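Local coordinates for FixG-related protein (Vibrio parahaemolyticus, PDB 2R39) that is of unknown function but forms the C-terminal Ig-like domain of a probable membrane protein thought to bind 4Fe-4S clusters and take part in electron transport, at residues Met79-Asp84 with Thr93-Ile98. Numbering follows the deposited sequence.
Sequences MSLGAD and TTIQFI
L81 and I95 meet tip to tip across the interior of a β-sandwich, methyl against methyl, with CD1 of L81 3.8 Å from CD1 of I95. The same L81 CD1 also approaches the F97 ring obliquely, 3.9 Å from CZ, so one methyl group serves two partners on the facing strand. With CG of L81 anti to its carbonyl carbon (chi1 -67°) and chi2 extended, CD1 reaches both I95 and F97. The second kind of contact is Met-aromatic: the SE atom of selenomethionine M79 approaches F97 CE1 to 3.9 Å and lies 4.9 Å from the ring centroid, 52° off the ring normal, an oblique approach. A bend at chi3 (-65°) keeps CE of M79 near the ring as well, 4.1 Å from CE1 of F97. No hydrogen bond joins the two segments; their axes stay 11.9 Å apart at closest approach, a gap spanned by buried side chains. Y35 of strand 31-41 meets F97 edge-to-face and also touches M79, L81 and I95, while V53 of strand 47-54 adjoins L81 and I95. Alternate residues of strands 74-83 and 92-101, each in a different antiparallel sheet, thus pack their inward side chains against one another, as in the hydrophobic core of an Ig-like β-sandwich.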
HETATM    1  N   MSE A  79       0.805   6.511   4.201  1.00 46.21           N
HETATM    2  CA  MSE A  79      -0.604   6.358   3.857  1.00 48.00           C
HETATM    3  C   MSE A  79      -1.333   5.636   4.976  1.00 46.90           C
HETATM    4  O   MSE A  79      -0.715   5.151   5.926  1.00 46.86           O
HETATM    5  CB  MSE A  79      -0.736   5.534   2.576  1.00 47.45           C
HETATM    6  CG  MSE A  79      -0.185   4.103   2.728  1.00 47.82           C
HETATM    7 SE   MSE A  79      -0.712   3.016   1.240  1.00 55.57          SE
HETATM    8  CE  MSE A  79      -2.649   2.993   1.537  1.00 47.92           C
ATOM      9  N   SER A  80      -2.653   5.557   4.857  1.00 46.04           N
ATOM     10  CA  SER A  80      -3.428   4.713   5.750  1.00 45.21           C
ATOM     11  C   SER A  80      -4.586   3.998   5.030  1.00 44.18           C
ATOM     12  O   SER A  80      -4.989   4.383   3.903  1.00 42.19           O
ATOM     13  CB  SER A  80      -3.890   5.505   6.975  1.00 45.62           C
ATOM     14  OG  SER A  80      -4.976   6.339   6.675  1.00 47.94           O
ATOM     15  N   LEU A  81      -5.068   2.935   5.674  1.00 42.78           N
ATOM     16  CA  LEU A  81      -6.250   2.183   5.248  1.00 42.68           C
ATOM     17  C   LEU A  81      -7.280   2.264   6.358  1.00 42.79           C
ATOM     18  O   LEU A  81      -6.920   2.171   7.537  1.00 41.65           O
ATOM     19  CB  LEU A  81      -5.892   0.700   4.998  1.00 42.39           C
ATOM     20  CG  LEU A  81      -4.948   0.360   3.821  1.00 42.86           C
ATOM     21  CD1 LEU A  81      -4.725  -1.162   3.743  1.00 40.24           C
ATOM     22  CD2 LEU A  81      -5.483   0.898   2.500  1.00 40.81           C
ATOM     23  N   GLY A  82      -8.548   2.448   5.987  1.00 42.77           N
ATOM     24  CA  GLY A  82      -9.660   2.426   6.943  1.00 43.41           C
ATOM     25  C   GLY A  82     -10.606   1.289   6.589  1.00 44.37           C
ATOM     26  O   GLY A  82     -10.846   1.024   5.411  1.00 45.34           O
ATOM     27  N   ALA A  83     -11.131   0.588   7.585  1.00 43.95           N
ATOM     28  CA  ALA A  83     -12.101  -0.458   7.308  1.00 44.06           C
ATOM     29  C   ALA A  83     -13.221  -0.395   8.314  1.00 43.85           C
ATOM     30  O   ALA A  83     -12.985  -0.093   9.473  1.00 43.66           O
ATOM     31  CB  ALA A  83     -11.422  -1.851   7.354  1.00 44.06           C
ATOM     32  N   ASP A  84     -14.434  -0.700   7.876  1.00 44.12           N
ATOM     33  CA  ASP A  84     -15.578  -0.835   8.791  1.00 44.34           C
ATOM     34  C   ASP A  84     -15.364  -2.133   9.555  1.00 45.00           C
ATOM     35  O   ASP A  84     -15.321  -3.196   8.925  1.00 45.01           O
ATOM     36  CB  ASP A  84     -16.865  -0.903   7.963  1.00 44.66           C
ATOM     37  CG  ASP A  84     -18.119  -1.116   8.795  1.00 44.89           C
ATOM     38  OD1 ASP A  84     -18.045  -1.371  10.019  1.00 43.55           O
ATOM     39  OD2 ASP A  84     -19.204  -1.030   8.189  1.00 45.74           O
ATOM     40  N   THR A  93      -6.304  -9.371   9.247  1.00 45.88           N
ATOM     41  CA  THR A  93      -6.516  -9.650   7.848  1.00 45.05           C
ATOM     42  C   THR A  93      -5.189  -9.615   7.073  1.00 45.84           C
ATOM     43  O   THR A  93      -4.425  -8.630   7.163  1.00 44.32           O
ATOM     44  CB  THR A  93      -7.512  -8.636   7.255  1.00 45.82           C
ATOM     45  OG1 THR A  93      -8.695  -8.596   8.072  1.00 45.28           O
ATOM     46  CG2 THR A  93      -7.914  -9.011   5.838  1.00 45.44           C
ATOM     47  N   THR A  94      -4.924 -10.676   6.300  1.00 44.11           N
ATOM     48  CA  THR A  94      -3.819 -10.658   5.336  1.00 45.08           C
ATOM     49  C   THR A  94      -4.176  -9.817   4.137  1.00 45.26           C
ATOM     50  O   THR A  94      -5.254  -9.984   3.553  1.00 45.60           O
ATOM     51  CB  THR A  94      -3.438 -12.087   4.859  1.00 45.77           C
ATOM     52  OG1 THR A  94      -3.015 -12.823   5.993  1.00 46.41           O
ATOM     53  CG2 THR A  94      -2.250 -12.037   3.873  1.00 46.06           C
ATOM     54  N   ILE A  95      -3.287  -8.880   3.792  1.00 44.85           N
ATOM     55  CA  ILE A  95      -3.496  -8.014   2.651  1.00 44.27           C
ATOM     56  C   ILE A  95      -2.227  -8.036   1.811  1.00 45.00           C
ATOM     57  O   ILE A  95      -1.185  -8.497   2.277  1.00 45.07           O
ATOM     58  CB  ILE A  95      -3.859  -6.547   3.088  1.00 44.55           C
ATOM     59  CG1 ILE A  95      -2.740  -5.948   3.969  1.00 44.40           C
ATOM     60  CG2 ILE A  95      -5.231  -6.528   3.876  1.00 43.38           C
ATOM     61  CD1 ILE A  95      -2.823  -4.402   4.226  1.00 42.79           C
ATOM     62  N   GLN A  96      -2.320  -7.538   0.583  1.00 44.52           N
ATOM     63  CA  GLN A  96      -1.152  -7.328  -0.247  1.00 45.48           C
ATOM     64  C   GLN A  96      -1.283  -5.960  -0.825  1.00 45.46           C
ATOM     65  O   GLN A  96      -2.360  -5.606  -1.333  1.00 45.55           O
ATOM     66  CB  GLN A  96      -1.182  -8.244  -1.458  1.00 45.73           C
ATOM     67  CG  GLN A  96      -0.564  -9.588  -1.300  1.00 48.95           C
ATOM     68  CD  GLN A  96      -0.629 -10.303  -2.623  1.00 52.10           C
ATOM     69  OE1 GLN A  96      -1.438  -9.933  -3.493  1.00 53.18           O
ATOM     70  NE2 GLN A  96       0.227 -11.285  -2.808  1.00 50.86           N
ATOM     71  N   PHE A  97      -0.192  -5.203  -0.776  1.00 44.87           N
ATOM     72  CA  PHE A  97      -0.069  -3.998  -1.561  1.00 43.72           C
ATOM     73  C   PHE A  97       0.499  -4.352  -2.930  1.00 44.54           C
ATOM     74  O   PHE A  97       1.379  -5.239  -3.065  1.00 44.17           O
ATOM     75  CB  PHE A  97       0.818  -3.004  -0.845  1.00 43.76           C
ATOM     76  CG  PHE A  97       0.186  -2.426   0.395  1.00 44.01           C
ATOM     77  CD1 PHE A  97      -0.744  -1.401   0.299  1.00 43.57           C
ATOM     78  CD2 PHE A  97       0.538  -2.904   1.656  1.00 43.91           C
ATOM     79  CE1 PHE A  97      -1.326  -0.854   1.440  1.00 44.75           C
ATOM     80  CE2 PHE A  97      -0.040  -2.361   2.800  1.00 44.34           C
ATOM     81  CZ  PHE A  97      -0.975  -1.340   2.686  1.00 43.69           C
ATOM     82  N   ILE A  98      -0.029  -3.694  -3.957  1.00 43.71           N
ATOM     83  CA  ILE A  98       0.323  -4.068  -5.299  1.00 44.45           C
ATOM     84  C   ILE A  98       0.755  -2.828  -6.037  1.00 45.45           C
ATOM     85  O   ILE A  98       0.023  -1.832  -6.061  1.00 44.93           O
ATOM     86  CB  ILE A  98      -0.848  -4.791  -5.986  1.00 45.05           C
ATOM     87  CG1 ILE A  98      -1.185  -6.078  -5.194  1.00 46.35           C
ATOM     88  CG2 ILE A  98      -0.521  -5.093  -7.479  1.00 44.68           C
ATOM     89  CD1 ILE A  98      -2.634  -6.465  -5.263  1.00 49.22           C
TER